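Local atomic coordinates of ribosomal RNA processing protein 6 (Trypanosoma brucei brucei, PDB entry 4NLC), a protein that probably degrades and trims RNA from its 3' end, including ribosomal RNA precursors, as a 3'-5' exoribonuclease associated with the nuclear exosome. Residues D75-L80 with M132-P137; T109-I114 with S217-D222; V167-T172 with R258-E263; H183-A188 with H224-V229. The protein carries 1 engineered substitution. All blocks are in the same frame, centred on the assembly; numbering follows the deposited sequence.

The chain is the catalytic core, an exonuclease domain followed by an HRDC domain, and the contacts tie helices to the six-stranded mixed sheet of the former or to each other. Contacts 1 and 2 have centres about 16 Å apart and meet through methionines, M135 SD lying 3.6 Å from M112 SD. The centre of contact 4 lies about 14 Å from that of contact 2, and the two touch through L185 and D222; contact 4 also touches contact 3 through L226 and T172. Segments of contacts 1 and 2 alternate along the chain, as do those of 2 and 3, while both segments of contact 4 come between the two of contact 3. Distant parts of the sequence are thereby interleaved around the exonuclease sheet.

Contact 1: D75-L80 with M132-P137; sequences DTVEDL and MYLMAP
L80 and L134 mark the nearest approach of the two backbones, their CA atoms 7.8 Å apart, where the first turn of helix 77-87 faces a 3-10 turn at 132-135 that leads into helix 136-140. Both belong to the RNase H-like exonuclease domain, with helix 77-87 starting straight after edge strand 71-74 of the central sheet. The helix is opened by T76 at the N-cap, whose hydroxyl accepts a weak bond from D79 N and donates to D79 OD2, reaching that oxygen from above the carboxylate plane. In the partner segment, M135 N bonds to M132 O, the short spacing of a 3-10 turn.

No hydrogen bond joins the segments, and the interface is wholly apolar. L80 carries it: CB points toward the partner segment, and with CG anti to the backbone N (chi1 -179°) the two methyls divide the work. CD2 meets M132 SD at 4.0 Å, while CD1 meets M135 SD at the same separation. Each methionine crosses the leucine at about a right angle. Unbranched, flexible chains suit this place, because bends at chi2 and chi3 bring both sulfurs to the forked residue; the same two methionines also touch M112 of the sheet. Nearer the surface, V77 and L134 add a smaller patch, again crossing at about a right angle. The branched valine offers one methyl to it, CG1, which lies 3.8 Å from L134 CD1.

Contact 2: T109-I114 with S217-D222; sequences TCLMQI and SYAQQD
Q113, a buried polar residue, lays an aliphatic part of its side chain against a helix carbonyl: its CG lies 3.2 Å from A219 O, and no clear hydrogen bond joins the two segments. The axes of strand segment 109-114 and helix segment 217-222 cross at -49° and come within 7.6 Å of each other. Such close approach suits alanine, whose side chain is a single methyl. A219 CB points at the strand and fits between two of its residues, 3.7 Å from Q113 CG and 3.8 Å from L111 CD2. The leucine supplies an apolar branch to this side of the helix. Q113 has CG beside the backbone N (chi1 -60°), and a bend at chi2 carries the amide past A219 toward D222. One turn apart on the helix, Y218 and D222 are close as well, with D222 OD1 4.0 Å above the plane of the phenol ring, toward its rim.

C110 and L111 both face E98 of the adjoining strand, a classic beta bulge. D222 OD2 comes close to carboxylate oxygens of D96 and E98, a gathering of acidic groups consistent with a metal site. Y218 and D222 have the Tyr-x3-Asp spacing of the DEDDy exonucleases, and the whole arrangement is consistent with the two-metal active site on which that family is built.

Contact 3: V167-T172 with R258-E263; sequences VNLFDT and RLLSLE
L169, L260 and S261 contribute most of the surface buried here, where edge strand 169-171 of the exonuclease sheet meets the C-terminal part of helix 249-261. L169 presents an apolar branch to the helix: CD2 lies 4.0 Å from S261 N and 4.1 Å from S261 CB, with L260 CB slightly farther away. A leucine suits this place because its branched end can lie against the helix backbone where S261 has only a short side chain.

S261 also handles the polarity of the junction. Its OG sits between the backbone N and the carbonyl carbon (chi1 78°), which turns the hydroxyl back along the helix to donate to R258 O at 2.6 Å, in the carbonyl plane and on a lone pair. The same oxygen accepts from a water at 2.7 Å, and that water accepts in turn from L169 N at 3.1 Å. A strand N-H is thus joined to the helix through one solvent molecule.

L260 reaches D171, crossing it at a slant, with CD2 3.3 Å from OD2. The carboxylate's polar partners lie elsewhere: D171 is the N-cap of helix 172-178, with OD1 taking the amides of S173 and G150 and OD2 that of A151. The chemistry implies a mainly apolar junction, supplemented by the water bridge and a D171 N to S257 OG bond, in which a leucine methyl lies beside a carboxylate oxygen already held by a backbone amide.

Contact 4: H183-A188 with H224-V229; sequences HSLAFA and HFLLYV
Two helix starts of the exonuclease domain pack together here, A188 of helix 185-193 facing V229 of helix 226-238, with their CA atoms 6.8 Å apart. A188 CB meets V229 CG1 at 4.0 Å, and V229 CG2 lies equally far from A188 O. The valine can touch both methyl and carbonyl because its branches diverge at CB: CG1 stands anti to the backbone N (chi1 161°), while CG2 lies beside that nitrogen. Alanine suits the facing position, since its lone methyl allows the backbones to come this near. One turn earlier on each helix, L185 and L226 extend the seam less tightly, CD1 to CD1 at 4.4 Å.

The first helix is opened by S184 at its N-cap. The serine hydroxyl accepts from F187 N at 3.1 Å with an N-H...O angle of 163°, supplying an acceptor for a first-turn amide. In the partner segment, F225 comes just before helix 226-238, and H224 CD2 sits over the centre of its ring. F225 packs on V189 and C193 farther along helix 185-193, whereas L226 reaches T172 of helix 172-178 and A94 of strand 92-100, which places helix 226-238 against the sheet, with helix 185-193 packed on it.

Contact 1: D75-L80 with M132-P137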
loop_
_atom_site.group_PDB
_atom_site.type_symbol
_atom_site.label_atom_id
_atom_site.label_comp_id
_atom_site.label_asym_id
_atom_site.label_seq_id
_atom_site.Cartn_x
_atom_site.Cartn_y
_atom_site.Cartn_z
ATOM N N ASP A 75 -16.967 -3.787 -9.964
ATOM C CA ASP A 75 -16.560 -5.037 -9.351
ATOM C C ASP A 75 -16.635 -6.225 -10.293
ATOM O O ASP A 75 -16.570 -7.372 -9.829
ATOM C CB ASP A 75 -17.308 -5.297 -8.017
ATOM C CG ASP A 75 -18.796 -5.590 -8.098
ATOM O OD1 ASP A 75 -19.405 -5.325 -9.168
ATOM O OD2 ASP A 75 -19.374 -6.020 -7.062
ATOM N N THR A 76 -16.712 -5.970 -11.616
ATOM C CA THR A 76 -16.652 -7.047 -12.639
ATOM C C THR A 76 -15.608 -6.657 -13.688
ATOM O O THR A 76 -15.250 -5.468 -13.757
ATOM C CB THR A 76 -18.011 -7.364 -13.289
ATOM O OG1 THR A 76 -18.428 -6.262 -14.084
ATOM C CG2 THR A 76 -19.073 -7.748 -12.291
ATOM N N VAL A 77 -15.127 -7.644 -14.495
ATOM C CA VAL A 77 -14.122 -7.451 -15.558
ATOM C C VAL A 77 -14.641 -6.468 -16.601
ATOM O O VAL A 77 -13.919 -5.547 -16.944
ATOM C CB VAL A 77 -13.647 -8.764 -16.253
ATOM C CG1 VAL A 77 -12.455 -8.503 -17.192
ATOM C CG2 VAL A 77 -13.282 -9.829 -15.244
ATOM N N GLU A 78 -15.873 -6.685 -17.111
ATOM C CA GLU A 78 -16.561 -5.870 -18.142
ATOM C C GLU A 78 -16.697 -4.426 -17.670
ATOM O O GLU A 78 -16.489 -3.513 -18.460
ATOM C CB GLU A 78 -17.980 -6.412 -18.475
ATOM C CG GLU A 78 -18.174 -7.908 -18.313
ATOM C CD GLU A 78 -18.477 -8.378 -16.901
ATOM O OE1 GLU A 78 -17.640 -9.128 -16.352
ATOM O OE2 GLU A 78 -19.562 -8.049 -16.366
ATOM N N ASP A 79 -17.043 -4.217 -16.395
ATOM C CA ASP A 79 -17.159 -2.872 -15.818
ATOM C C ASP A 79 -15.807 -2.198 -15.649
ATOM O O ASP A 79 -15.720 -0.983 -15.785
ATOM C CB ASP A 79 -17.976 -2.882 -14.532
ATOM C CG ASP A 79 -19.454 -3.076 -14.836
ATOM O OD1 ASP A 79 -19.930 -2.537 -15.870
ATOM O OD2 ASP A 79 -20.120 -3.814 -14.083
ATOM N N LEU A 80 -14.754 -2.992 -15.417
ATOM C CA LEU A 80 -13.377 -2.511 -15.314
ATOM C C LEU A 80 -12.879 -2.047 -16.693
ATOM O O LEU A 80 -12.255 -0.986 -16.796
ATOM C CB LEU A 80 -12.456 -3.598 -14.716
ATOM C CG LEU A 80 -10.986 -3.228 -14.526
ATOM C CD1 LEU A 80 -10.835 -1.983 -13.628
ATOM C CD2 LEU A 80 -10.188 -4.413 -13.967
ATOM N N MET A 132 -6.739 -6.598 -12.874
ATOM C CA MET A 132 -6.270 -5.214 -12.732
ATOM C C MET A 132 -5.209 -4.809 -13.779
ATOM O O MET A 132 -5.090 -3.626 -14.093
ATOM C CB MET A 132 -5.795 -4.935 -11.305
ATOM C CG MET A 132 -6.925 -4.859 -10.290
ATOM S SD MET A 132 -8.107 -3.539 -10.623
ATOM C CE MET A 132 -7.158 -2.121 -10.063
ATOM N N TYR A 133 -4.523 -5.806 -14.384
ATOM C CA TYR A 133 -3.521 -5.595 -15.436
ATOM C C TYR A 133 -4.120 -4.834 -16.636
ATOM O O TYR A 133 -3.387 -4.159 -17.367
ATOM C CB TYR A 133 -2.904 -6.933 -15.876
ATOM C CG TYR A 133 -3.853 -7.849 -16.627
ATOM C CD1 TYR A 133 -3.990 -7.762 -18.005
ATOM C CD2 TYR A 133 -4.554 -8.852 -15.968
ATOM C CE1 TYR A 133 -4.823 -8.630 -18.709
ATOM C CE2 TYR A 133 -5.386 -9.733 -16.662
ATOM C CZ TYR A 133 -5.541 -9.596 -18.031
ATOM O OH TYR A 133 -6.370 -10.435 -18.736
ATOM N N LEU A 134 -5.458 -4.929 -16.805
ATOM C CA LEU A 134 -6.218 -4.235 -17.866
ATOM C C LEU A 134 -6.160 -2.716 -17.764
ATOM O O LEU A 134 -6.515 -2.029 -18.708
ATOM C CB LEU A 134 -7.686 -4.720 -17.949
ATOM C CG LEU A 134 -7.870 -6.192 -18.379
ATOM C CD1 LEU A 134 -9.299 -6.636 -18.178
ATOM C CD2 LEU A 134 -7.426 -6.435 -19.813
ATOM N N MET A 135 -5.691 -2.203 -16.634
ATOM C CA MET A 135 -5.535 -0.776 -16.380
ATOM C C MET A 135 -4.184 -0.268 -16.903
ATOM O O MET A 135 -3.999 0.939 -16.959
ATOM C CB MET A 135 -5.656 -0.476 -14.867
ATOM C CG MET A 135 -6.958 -0.971 -14.258
ATOM S SD MET A 135 -7.518 0.096 -12.937
ATOM C CE MET A 135 -7.971 1.607 -13.939
ATOM N N ALA A 136 -3.253 -1.173 -17.279
ATOM C CA ALA A 136 -1.930 -0.809 -17.824
ATOM C C ALA A 136 -1.982 0.216 -19.004
ATOM O O ALA A 136 -1.143 1.108 -19.016
ATOM C CB ALA A 136 -1.123 -2.050 -18.210
ATOM N N PRO A 137 -2.963 0.232 -19.938
ATOM C CA PRO A 137 -2.952 1.304 -20.967
ATOM C C PRO A 137 -3.147 2.711 -20.360
ATOM O O PRO A 137 -2.546 3.661 -20.836
ATOM C CB PRO A 137 -4.122 0.922 -21.880
ATOM C CG PRO A 137 -4.319 -0.541 -21.667
ATOM C CD PRO A 137 -4.061 -0.727 -20.204
#

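Contact 2: T109-I114 with S217-D222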
loop_
_atom_site.group_PDB
_atom_site.type_symbol
_atom_site.label_atom_id
_atom_site.label_comp_id
_atom_site.label_asym_id
_atom_site.label_seq_id
_atom_site.Cartn_x
_atom_site.Cartn_y
_atom_site.Cartn_z
ATOM N N THR A 109 -3.721 -4.666 -1.601
ATOM C CA THR A 109 -4.624 -3.574 -1.938
ATOM C C THR A 109 -6.070 -4.078 -1.935
ATOM O O THR A 109 -6.380 -5.101 -2.552
ATOM C CB THR A 109 -4.230 -2.952 -3.266
ATOM O OG1 THR A 109 -2.831 -2.675 -3.217
ATOM C CG2 THR A 109 -5.011 -1.664 -3.551
ATOM N N CYS A 110 -6.946 -3.320 -1.284
ATOM C CA CYS A 110 -8.371 -3.634 -1.162
ATOM C C CYS A 110 -9.301 -2.893 -2.124
ATOM O O CYS A 110 -10.338 -3.432 -2.520
ATOM C CB CYS A 110 -8.812 -3.405 0.271
ATOM S SG CYS A 110 -8.129 -4.606 1.422
ATOM N N LEU A 111 -8.966 -1.644 -2.433
ATOM C CA LEU A 111 -9.818 -0.759 -3.206
ATOM C C LEU A 111 -8.980 0.258 -3.918
ATOM O O LEU A 111 -7.911 0.626 -3.433
ATOM C CB LEU A 111 -10.712 -0.029 -2.199
ATOM C CG LEU A 111 -12.134 0.317 -2.579
ATOM C CD1 LEU A 111 -12.977 -0.943 -2.832
ATOM C CD2 LEU A 111 -12.762 1.197 -1.489
ATOM N N MET A 112 -9.459 0.695 -5.087
ATOM C CA MET A 112 -8.807 1.735 -5.880
ATOM C C MET A 112 -9.914 2.766 -6.125
ATOM O O MET A 112 -11.032 2.403 -6.478
ATOM C CB MET A 112 -8.262 1.184 -7.218
ATOM C CG MET A 112 -7.667 2.259 -8.127
ATOM S SD MET A 112 -7.066 1.627 -9.718
ATOM C CE MET A 112 -5.490 1.014 -9.238
ATOM N N GLN A 113 -9.603 4.037 -5.929
ATOM C CA GLN A 113 -10.577 5.089 -6.168
ATOM C C GLN A 113 -10.015 5.917 -7.313
ATOM O O GLN A 113 -8.799 6.147 -7.391
ATOM C CB GLN A 113 -10.797 5.955 -4.899
ATOM C CG GLN A 113 -11.316 5.171 -3.682
ATOM C CD GLN A 113 -10.222 4.897 -2.702
ATOM O OE1 GLN A 113 -9.869 5.727 -1.873
ATOM N NE2 GLN A 113 -9.625 3.748 -2.801
ATOM N N ILE A 114 -10.892 6.318 -8.225
ATOM C CA ILE A 114 -10.509 7.133 -9.374
ATOM C C ILE A 114 -11.519 8.239 -9.564
ATOM O O ILE A 114 -12.708 7.956 -9.674
ATOM C CB ILE A 114 -10.338 6.310 -10.702
ATOM C CG1 ILE A 114 -9.234 5.226 -10.596
ATOM C CG2 ILE A 114 -10.021 7.242 -11.886
ATOM C CD1 ILE A 114 -9.657 3.883 -11.129
ATOM N N SER A 217 -18.522 6.613 0.893
ATOM C CA SER A 217 -18.361 8.075 0.921
ATOM C C SER A 217 -16.908 8.480 1.240
ATOM O O SER A 217 -16.359 9.337 0.543
ATOM C CB SER A 217 -19.350 8.717 1.885
ATOM O OG SER A 217 -19.134 10.114 1.877
ATOM N N TYR A 218 -16.275 7.814 2.244
ATOM C CA TYR A 218 -14.865 8.027 2.587
ATOM C C TYR A 218 -13.950 7.790 1.384
ATOM O O TYR A 218 -13.052 8.599 1.128
ATOM C CB TYR A 218 -14.414 7.106 3.747
ATOM C CG TYR A 218 -12.960 7.310 4.134
ATOM C CD1 TYR A 218 -11.943 6.591 3.510
ATOM C CD2 TYR A 218 -12.599 8.243 5.101
ATOM C CE1 TYR A 218 -10.604 6.802 3.832
ATOM C CE2 TYR A 218 -11.268 8.433 5.460
ATOM C CZ TYR A 218 -10.273 7.715 4.822
ATOM O OH TYR A 218 -8.963 7.931 5.172
ATOM N N ALA A 219 -14.134 6.646 0.698
ATOM C CA ALA A 219 -13.329 6.255 -0.463
ATOM C C ALA A 219 -13.465 7.265 -1.624
ATOM O O ALA A 219 -12.464 7.735 -2.174
ATOM C CB ALA A 219 -13.722 4.853 -0.917
ATOM N N GLN A 220 -14.706 7.626 -1.955
ATOM C CA GLN A 220 -15.014 8.602 -2.985
ATOM C C GLN A 220 -14.355 9.987 -2.708
ATOM O O GLN A 220 -13.800 10.589 -3.635
ATOM C CB GLN A 220 -16.541 8.748 -3.097
ATOM C CG GLN A 220 -16.975 9.809 -4.094
ATOM C CD GLN A 220 -18.455 10.109 -4.038
ATOM O OE1 GLN A 220 -19.127 9.937 -3.009
ATOM N NE2 GLN A 220 -18.992 10.569 -5.156
ATOM N N GLN A 221 -14.428 10.478 -1.452
ATOM C CA GLN A 221 -13.933 11.806 -1.088
ATOM C C GLN A 221 -12.406 11.938 -1.079
ATOM O O GLN A 221 -11.918 13.064 -1.172
ATOM C CB GLN A 221 -14.541 12.272 0.234
ATOM C CG GLN A 221 -15.907 12.909 0.042
ATOM C CD GLN A 221 -16.607 13.153 1.343
ATOM O OE1 GLN A 221 -16.070 13.773 2.256
ATOM N NE2 GLN A 221 -17.825 12.658 1.460
ATOM N N ASP A 222 -11.658 10.808 -1.056
ATOM C CA ASP A 222 -10.201 10.809 -1.120
ATOM C C ASP A 222 -9.697 11.221 -2.520
ATOM O O ASP A 222 -8.577 11.729 -2.617
ATOM C CB ASP A 222 -9.627 9.432 -0.725
ATOM C CG ASP A 222 -9.422 9.195 0.764
ATOM O OD1 ASP A 222 -9.666 10.136 1.565
ATOM O OD2 ASP A 222 -9.007 8.079 1.131
#

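Contact 3: V167-T172 with R258-E263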
loop_
_atom_site.group_PDB
_atom_site.type_symbol
_atom_site.label_atom_id
_atom_site.label_comp_id
_atom_site.label_asym_id
_atom_site.label_seq_id
_atom_site.Cartn_x
_atom_site.Cartn_y
_atom_site.Cartn_z
ATOM N N VAL A 167 3.329 6.067 -15.491
ATOM C CA VAL A 167 4.043 6.906 -16.435
ATOM C C VAL A 167 3.342 8.274 -16.294
ATOM O O VAL A 167 2.139 8.386 -16.516
ATOM C CB VAL A 167 3.983 6.336 -17.885
ATOM C CG1 VAL A 167 4.532 7.337 -18.900
ATOM C CG2 VAL A 167 4.733 5.006 -17.987
ATOM N N ASN A 168 4.087 9.278 -15.857
ATOM C CA ASN A 168 3.625 10.640 -15.595
ATOM C C ASN A 168 2.729 10.734 -14.356
ATOM O O ASN A 168 1.561 11.149 -14.392
ATOM C CB ASN A 168 3.019 11.324 -16.810
ATOM C CG ASN A 168 4.090 11.966 -17.649
ATOM O OD1 ASN A 168 5.152 12.384 -17.153
ATOM N ND2 ASN A 168 3.851 12.044 -18.934
ATOM N N LEU A 169 3.352 10.383 -13.240
ATOM C CA LEU A 169 2.787 10.523 -11.934
ATOM C C LEU A 169 2.962 11.981 -11.527
ATOM O O LEU A 169 3.995 12.599 -11.825
ATOM C CB LEU A 169 3.567 9.623 -10.920
ATOM C CG LEU A 169 3.272 9.836 -9.406
ATOM C CD1 LEU A 169 1.892 9.356 -9.046
ATOM C CD2 LEU A 169 4.301 9.130 -8.536
ATOM N N PHE A 170 1.938 12.533 -10.873
ATOM C CA PHE A 170 2.033 13.834 -10.223
ATOM C C PHE A 170 1.569 13.618 -8.783
ATOM O O PHE A 170 0.450 13.167 -8.556
ATOM C CB PHE A 170 1.275 14.969 -10.928
ATOM C CG PHE A 170 1.591 16.325 -10.321
ATOM C CD1 PHE A 170 0.893 16.791 -9.211
ATOM C CD2 PHE A 170 2.592 17.133 -10.858
ATOM C CE1 PHE A 170 1.171 18.051 -8.670
ATOM C CE2 PHE A 170 2.858 18.395 -10.322
ATOM C CZ PHE A 170 2.160 18.836 -9.217
ATOM N N ASP A 171 2.454 13.892 -7.823
ATOM C CA ASP A 171 2.159 13.703 -6.410
ATOM C C ASP A 171 1.903 15.067 -5.758
ATOM O O ASP A 171 2.824 15.877 -5.634
ATOM C CB ASP A 171 3.300 12.929 -5.727
ATOM C CG ASP A 171 3.002 12.470 -4.300
ATOM O OD1 ASP A 171 2.317 13.217 -3.555
ATOM O OD2 ASP A 171 3.524 11.422 -3.901
ATOM N N THR A 172 0.644 15.316 -5.361
ATOM C CA THR A 172 0.219 16.589 -4.769
ATOM C C THR A 172 0.837 16.834 -3.366
ATOM O O THR A 172 0.939 17.988 -2.938
ATOM C CB THR A 172 -1.318 16.736 -4.779
ATOM O OG1 THR A 172 -1.915 15.536 -4.314
ATOM C CG2 THR A 172 -1.857 17.068 -6.148
ATOM N N ARG A 258 8.264 11.714 -10.669
ATOM C CA ARG A 258 8.803 10.712 -11.599
ATOM C C ARG A 258 9.812 9.806 -10.864
ATOM O O ARG A 258 9.759 8.593 -11.007
ATOM C CB ARG A 258 9.448 11.407 -12.814
ATOM C CG ARG A 258 10.312 10.509 -13.706
ATOM C CD ARG A 258 10.435 11.053 -15.118
ATOM N NE ARG A 258 11.254 12.260 -15.174
ATOM C CZ ARG A 258 10.919 13.369 -15.822
ATOM N NH1 ARG A 258 9.790 13.425 -16.521
ATOM N NH2 ARG A 258 11.722 14.424 -15.799
ATOM N N LEU A 259 10.689 10.396 -10.044
ATOM C CA LEU A 259 11.642 9.667 -9.216
ATOM C C LEU A 259 10.925 8.713 -8.267
ATOM O O LEU A 259 11.392 7.588 -8.072
ATOM C CB LEU A 259 12.562 10.637 -8.453
ATOM C CG LEU A 259 13.536 11.436 -9.350
ATOM C CD1 LEU A 259 14.274 12.478 -8.566
ATOM C CD2 LEU A 259 14.533 10.534 -10.026
ATOM N N LEU A 260 9.761 9.136 -7.731
ATOM C CA LEU A 260 8.920 8.299 -6.861
ATOM C C LEU A 260 8.285 7.136 -7.653
ATOM O O LEU A 260 8.174 6.029 -7.123
ATOM C CB LEU A 260 7.839 9.135 -6.159
ATOM C CG LEU A 260 7.105 8.457 -5.003
ATOM C CD1 LEU A 260 8.044 8.177 -3.842
ATOM C CD2 LEU A 260 5.951 9.290 -4.539
ATOM N N SER A 261 7.903 7.381 -8.915
ATOM C CA SER A 261 7.336 6.348 -9.792
ATOM C C SER A 261 8.377 5.299 -10.188
ATOM O O SER A 261 8.002 4.203 -10.570
ATOM C CB SER A 261 6.683 6.967 -11.026
ATOM O OG SER A 261 7.635 7.362 -11.997
ATOM N N LEU A 262 9.682 5.624 -10.056
ATOM C CA LEU A 262 10.810 4.721 -10.313
ATOM C C LEU A 262 11.156 3.833 -9.109
ATOM O O LEU A 262 11.990 2.929 -9.208
ATOM C CB LEU A 262 12.026 5.507 -10.816
ATOM C CG LEU A 262 11.863 6.111 -12.223
ATOM C CD1 LEU A 262 12.949 7.124 -12.500
ATOM C CD2 LEU A 262 11.863 5.008 -13.298
ATOM N N GLU A 263 10.483 4.053 -7.987
ATOM C CA GLU A 263 10.675 3.212 -6.817
ATOM C C GLU A 263 10.059 1.843 -7.059
ATOM O O GLU A 263 9.106 1.703 -7.834
ATOM C CB GLU A 263 10.114 3.859 -5.559
ATOM C CG GLU A 263 10.925 5.100 -5.200
ATOM C CD GLU A 263 10.668 5.726 -3.851
ATOM O OE1 GLU A 263 9.723 5.292 -3.156
ATOM O OE2 GLU A 263 11.383 6.694 -3.513
HETATM O O HOH W 1 6.029 8.777 -13.572
#

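Contact 4: H183-A188 with H224-V229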
loop_
_atom_site.group_PDB
_atom_site.type_symbol
_atom_site.label_atom_id
_atom_site.label_comp_id
_atom_site.label_asym_id
_atom_site.label_seq_id
_atom_site.Cartn_x
_atom_site.Cartn_y
_atom_site.Cartn_z
ATOM N N HIS A 183 1.207 19.079 4.188
ATOM C CA HIS A 183 1.001 18.245 3.011
ATOM C C HIS A 183 0.147 16.993 3.191
ATOM O O HIS A 183 0.145 16.172 2.269
ATOM C CB HIS A 183 2.380 17.867 2.439
ATOM C CG HIS A 183 3.363 17.512 3.502
ATOM N ND1 HIS A 183 4.021 18.491 4.220
ATOM C CD2 HIS A 183 3.706 16.304 3.997
ATOM C CE1 HIS A 183 4.786 17.852 5.091
ATOM N NE2 HIS A 183 4.638 16.539 4.989
ATOM N N SER A 184 -0.651 16.863 4.282
ATOM C CA SER A 184 -1.574 15.721 4.370
ATOM C C SER A 184 -2.763 15.936 3.416
ATOM O O SER A 184 -3.006 17.070 2.967
ATOM C CB SER A 184 -2.068 15.503 5.794
ATOM O OG SER A 184 -3.124 16.389 6.129
ATOM N N LEU A 185 -3.505 14.851 3.108
ATOM C CA LEU A 185 -4.661 14.935 2.235
ATOM C C LEU A 185 -5.761 15.799 2.852
ATOM O O LEU A 185 -6.299 16.673 2.166
ATOM C CB LEU A 185 -5.208 13.545 1.816
ATOM C CG LEU A 185 -6.447 13.576 0.906
ATOM C CD1 LEU A 185 -6.125 14.167 -0.465
ATOM C CD2 LEU A 185 -7.038 12.213 0.750
ATOM N N ALA A 186 -6.074 15.556 4.142
ATOM C CA ALA A 186 -7.071 16.320 4.887
ATOM C C ALA A 186 -6.716 17.804 4.830
ATOM O O ALA A 186 -7.607 18.604 4.579
ATOM C CB ALA A 186 -7.137 15.850 6.344
ATOM N N PHE A 187 -5.414 18.173 5.025
ATOM C CA PHE A 187 -4.995 19.572 4.932
ATOM C C PHE A 187 -5.345 20.176 3.566
ATOM O O PHE A 187 -5.982 21.221 3.542
ATOM C CB PHE A 187 -3.488 19.772 5.229
ATOM C CG PHE A 187 -3.032 21.147 4.802
ATOM C CD1 PHE A 187 -3.369 22.276 5.549
ATOM C CD2 PHE A 187 -2.321 21.326 3.619
ATOM C CE1 PHE A 187 -2.976 23.553 5.135
ATOM C CE2 PHE A 187 -1.928 22.609 3.205
ATOM C CZ PHE A 187 -2.251 23.715 3.971
ATOM N N ALA A 188 -4.916 19.532 2.447
ATOM C CA ALA A 188 -5.126 20.013 1.070
ATOM C C ALA A 188 -6.592 20.271 0.773
ATOM O O ALA A 188 -6.944 21.329 0.250
ATOM C CB ALA A 188 -4.564 19.000 0.061
ATOM N N HIS A 224 -12.230 12.700 -5.096
ATOM C CA HIS A 224 -13.219 13.683 -5.576
ATOM C C HIS A 224 -12.707 15.141 -5.679
ATOM O O HIS A 224 -13.041 15.835 -6.650
ATOM C CB HIS A 224 -14.470 13.609 -4.704
ATOM C CG HIS A 224 -15.541 14.560 -5.128
ATOM N ND1 HIS A 224 -16.456 14.223 -6.097
ATOM C CD2 HIS A 224 -15.787 15.826 -4.707
ATOM C CE1 HIS A 224 -17.233 15.285 -6.239
ATOM N NE2 HIS A 224 -16.855 16.280 -5.429
ATOM N N PHE A 225 -11.856 15.577 -4.729
ATOM C CA PHE A 225 -11.342 16.956 -4.729
ATOM C C PHE A 225 -9.902 17.093 -5.268
ATOM O O PHE A 225 -9.399 18.213 -5.392
ATOM C CB PHE A 225 -11.424 17.567 -3.310
ATOM C CG PHE A 225 -12.731 17.340 -2.578
ATOM C CD1 PHE A 225 -13.793 18.227 -2.722
ATOM C CD2 PHE A 225 -12.881 16.274 -1.703
ATOM C CE1 PHE A 225 -14.984 18.034 -2.024
ATOM C CE2 PHE A 225 -14.091 16.057 -1.045
ATOM C CZ PHE A 225 -15.117 16.960 -1.177
ATOM N N LEU A 226 -9.251 15.963 -5.563
ATOM C CA LEU A 226 -7.851 15.916 -5.918
ATOM C C LEU A 226 -7.494 16.611 -7.235
ATOM O O LEU A 226 -6.426 17.227 -7.310
ATOM C CB LEU A 226 -7.317 14.476 -5.878
ATOM C CG LEU A 226 -5.780 14.305 -5.727
ATOM C CD1 LEU A 226 -5.214 15.191 -4.597
ATOM C CD2 LEU A 226 -5.412 12.849 -5.457
ATOM N N LEU A 227 -8.357 16.566 -8.253
ATOM C CA LEU A 227 -8.011 17.273 -9.499
ATOM C C LEU A 227 -8.098 18.787 -9.358
ATOM O O LEU A 227 -7.308 19.473 -9.979
ATOM C CB LEU A 227 -8.802 16.777 -10.703
ATOM C CG LEU A 227 -8.542 15.335 -11.123
ATOM C CD1 LEU A 227 -9.520 14.923 -12.200
ATOM C CD2 LEU A 227 -7.101 15.123 -11.541
ATOM N N TYR A 228 -9.007 19.304 -8.511
ATOM C CA TYR A 228 -9.087 20.756 -8.234
ATOM C C TYR A 228 -7.846 21.171 -7.472
ATOM O O TYR A 228 -7.273 22.205 -7.781
ATOM C CB TYR A 228 -10.338 21.134 -7.433
ATOM C CG TYR A 228 -10.387 22.596 -7.008
ATOM C CD1 TYR A 228 -10.666 23.604 -7.930
ATOM C CD2 TYR A 228 -10.186 22.966 -5.681
ATOM C CE1 TYR A 228 -10.742 24.944 -7.544
ATOM C CE2 TYR A 228 -10.245 24.307 -5.284
ATOM C CZ TYR A 228 -10.533 25.290 -6.220
ATOM O OH TYR A 228 -10.619 26.604 -5.837
ATOM N N VAL A 229 -7.445 20.369 -6.466
ATOM C CA VAL A 229 -6.247 20.580 -5.633
ATOM C C VAL A 229 -5.035 20.633 -6.561
ATOM O O VAL A 229 -4.211 21.544 -6.462
ATOM C CB VAL A 229 -6.134 19.479 -4.525
ATOM C CG1 VAL A 229 -4.721 19.379 -3.949
ATOM C CG2 VAL A 229 -7.151 19.731 -3.411
#